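Maltose/maltodextrin-binding protein (Thermus thermophilus, PDB 2GH9) binds maltotriose and probably serves as the periplasmic receptor that delivers malto-oligosaccharides to an ABC transporter. Local coordinates at residues Y151-P156 with L354-P359. Residues are numbered along the deposited sequence; the frame is centred on the assembly and turned at random.
With GLC (alpha-D-glucopyranose), chain B; GLC (alpha-D-glucopyranose), chain C.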
loop_
_atom_site.group_PDB
_atom_site.type_symbol
_atom_site.label_atom_id
_atom_site.label_comp_id
_atom_site.label_asym_id
_atom_site.label_seq_id
_atom_site.Cartn_x
_atom_site.Cartn_y
_atom_site.Cartn_z
ATOM N N TYR A 151 -10.208 11.559 -0.219
ATOM C CA TYR A 151 -9.171 10.543 -0.466
ATOM C C TYR A 151 -8.399 10.869 -1.744
ATOM O O TYR A 151 -8.814 11.731 -2.528
ATOM C CB TYR A 151 -9.776 9.111 -0.511
ATOM C CG TYR A 151 -10.356 8.675 -1.842
ATOM C CD1 TYR A 151 -11.494 9.286 -2.357
ATOM C CD2 TYR A 151 -9.794 7.620 -2.570
ATOM C CE1 TYR A 151 -12.029 8.905 -3.561
ATOM C CE2 TYR A 151 -10.331 7.223 -3.797
ATOM C CZ TYR A 151 -11.464 7.882 -4.277
ATOM O OH TYR A 151 -12.048 7.540 -5.456
ATOM N N ASN A 152 -7.287 10.166 -1.947
ATOM C CA ASN A 152 -6.473 10.315 -3.151
ATOM C C ASN A 152 -7.182 9.748 -4.383
ATOM O O ASN A 152 -6.849 8.687 -4.882
ATOM C CB ASN A 152 -5.093 9.669 -2.928
ATOM C CG ASN A 152 -4.084 10.059 -3.969
ATOM O OD1 ASN A 152 -4.355 10.867 -4.872
ATOM N ND2 ASN A 152 -2.877 9.484 -3.848
ATOM N N ILE A 153 -8.143 10.521 -4.895
ATOM C CA ILE A 153 -9.081 10.070 -5.914
ATOM C C ILE A 153 -8.468 9.654 -7.248
ATOM O O ILE A 153 -9.004 8.794 -7.946
ATOM C CB ILE A 153 -10.206 11.165 -6.102
ATOM C CG1 ILE A 153 -11.320 10.698 -7.034
ATOM C CG2 ILE A 153 -9.625 12.494 -6.574
ATOM C CD1 ILE A 153 -12.608 11.506 -6.848
ATOM N N GLY A 154 -7.351 10.270 -7.619
ATOM C CA GLY A 154 -6.701 9.936 -8.859
ATOM C C GLY A 154 -5.846 8.692 -8.821
ATOM O O GLY A 154 -5.452 8.210 -9.855
ATOM N N ASP A 155 -5.573 8.160 -7.627
ATOM C CA ASP A 155 -4.640 7.036 -7.462
ATOM C C ASP A 155 -5.258 5.635 -7.750
ATOM O O ASP A 155 -6.252 5.255 -7.151
ATOM C CB ASP A 155 -4.060 7.120 -6.048
ATOM C CG ASP A 155 -2.831 6.242 -5.841
ATOM O OD1 ASP A 155 -2.958 5.028 -6.024
ATOM O OD2 ASP A 155 -1.756 6.762 -5.447
ATOM N N PRO A 156 -4.656 4.855 -8.655
ATOM C CA PRO A 156 -5.228 3.534 -9.029
ATOM C C PRO A 156 -5.263 2.465 -7.900
ATOM O O PRO A 156 -6.275 1.752 -7.716
ATOM C CB PRO A 156 -4.335 3.077 -10.198
ATOM C CG PRO A 156 -3.107 3.873 -10.105
ATOM C CD PRO A 156 -3.406 5.150 -9.384
ATOM N N LEU A 354 -8.308 11.086 -16.127
ATOM C CA LEU A 354 -9.106 11.513 -17.298
ATOM C C LEU A 354 -10.610 11.453 -17.023
ATOM O O LEU A 354 -11.369 12.351 -17.414
ATOM C CB LEU A 354 -8.815 10.619 -18.510
ATOM C CG LEU A 354 -7.873 11.095 -19.612
ATOM C CD1 LEU A 354 -6.530 11.486 -19.062
ATOM C CD2 LEU A 354 -7.743 9.991 -20.659
ATOM N N ALA A 355 -11.040 10.373 -16.377
ATOM C CA ALA A 355 -12.448 10.194 -16.043
ATOM C C ALA A 355 -12.956 11.341 -15.167
ATOM O O ALA A 355 -14.001 11.934 -15.461
ATOM C CB ALA A 355 -12.678 8.833 -15.368
ATOM N N ILE A 356 -12.193 11.690 -14.133
ATOM C CA ILE A 356 -12.625 12.670 -13.126
ATOM C C ILE A 356 -12.327 14.126 -13.494
ATOM O O ILE A 356 -12.728 15.034 -12.788
ATOM C CB ILE A 356 -12.037 12.349 -11.703
ATOM C CG1 ILE A 356 -10.515 12.582 -11.633
ATOM C CG2 ILE A 356 -12.384 10.920 -11.326
ATOM C CD1 ILE A 356 -9.870 12.312 -10.261
ATOM N N GLN A 357 -11.631 14.338 -14.599
ATOM C CA GLN A 357 -11.267 15.684 -15.027
ATOM C C GLN A 357 -12.503 16.461 -15.500
ATOM O O GLN A 357 -12.644 17.643 -15.176
ATOM C CB GLN A 357 -10.194 15.601 -16.113
ATOM C CG GLN A 357 -10.109 16.761 -17.092
ATOM C CD GLN A 357 -9.116 16.461 -18.198
ATOM O OE1 GLN A 357 -9.499 16.141 -19.341
ATOM N NE2 GLN A 357 -7.828 16.516 -17.855
ATOM N N ARG A 358 -13.391 15.790 -16.238
ATOM C CA ARG A 358 -14.624 16.418 -16.720
ATOM C C ARG A 358 -15.842 15.476 -16.616
ATOM O O ARG A 358 -15.701 14.258 -16.761
ATOM C CB ARG A 358 -14.439 16.892 -18.165
ATOM C CG ARG A 358 -14.300 15.771 -19.194
ATOM C CD ARG A 358 -13.774 16.292 -20.538
ATOM N NE ARG A 358 -14.796 17.074 -21.246
ATOM C CZ ARG A 358 -15.662 16.588 -22.140
ATOM N NH1 ARG A 358 -15.657 15.296 -22.479
ATOM N NH2 ARG A 358 -16.549 17.409 -22.713
ATOM N N PRO A 359 -17.044 16.045 -16.352
ATOM C CA PRO A 359 -18.326 15.305 -16.382
ATOM C C PRO A 359 -18.612 14.546 -17.689
ATOM O O PRO A 359 -19.230 13.474 -17.659
ATOM C CB PRO A 359 -19.368 16.407 -16.195
ATOM C CG PRO A 359 -18.660 17.489 -15.471
ATOM C CD PRO A 359 -17.246 17.456 -15.961
HETATM C C1 GLC B . 1.071 1.167 -4.749
HETATM C C2 GLC B . 2.173 0.302 -5.332
HETATM C C3 GLC B . 3.094 1.137 -6.208
HETATM C C4 GLC B . 2.263 1.875 -7.250
HETATM C C5 GLC B . 1.136 2.705 -6.616
HETATM C C6 GLC B . 0.201 3.356 -7.646
HETATM O O2 GLC B . 2.927 -0.327 -4.278
HETATM O O3 GLC B . 4.049 0.295 -6.847
HETATM O O4 GLC B . 3.146 2.707 -8.000
HETATM O O5 GLC B . 0.339 1.863 -5.779
HETATM O O6 GLC B . -0.490 4.447 -7.027
HETATM C C1 GLC C . 0.990 3.520 0.015
HETATM C C2 GLC C . 1.228 2.025 -0.084
HETATM C C3 GLC C . 1.825 1.692 -1.470
HETATM C C4 GLC C . 1.012 2.265 -2.621
HETATM C C5 GLC C . 0.745 3.750 -2.389
HETATM C C6 GLC C . -0.209 4.307 -3.453
HETATM O O2 GLC C . 2.151 1.615 0.928
HETATM O O3 GLC C . 1.961 0.295 -1.617
HETATM O O4 GLC C . 1.719 2.074 -3.863
HETATM O O5 GLC C . 0.175 3.966 -1.077
HETATM O O6 GLC C . -0.014 5.707 -3.670
#
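The loop 151-156 and the C-terminal end of helix 341-357 come closest in backbone at Gly154 and Ile356, whose CA atoms lie 7.8 Å apart, the loop folding into a type I beta turn from Asn152 to Asp155. In this periplasmic-binding-protein fold the turn joins strand 149-150 to helix 156-166. Two isoleucines reach toward each other tip to tip: CD1 of Ile356 lies 3.7 Å from CG2 of Ile153 and 3.9 Å from its CG1, the methyl sitting against both arms that leave CB of Ile153. Ile356 carries CG1 between its backbone N and carbonyl carbon (chi1 70°), and the extended chi2 of 179° sends CD1 on to the loop, where it also comes within 4.2 Å of Gly154 N. Ile199 of helix 189-204 touches both isoleucines, completing a buried apolar cluster. On the sugar side, Asp155 occupies the N-cap position of helix 156-166, and OD1 makes a weak hydrogen bond to Phe158 N. The carboxylate of Asp155, whose CG stands anti to the backbone N (chi1 -166°), engages two glucose units: Asp155 OD1 accepts from O6 of the chain B glucose and Asp155 OD2 from O6 of the chain C glucose, each at 2.7 Å.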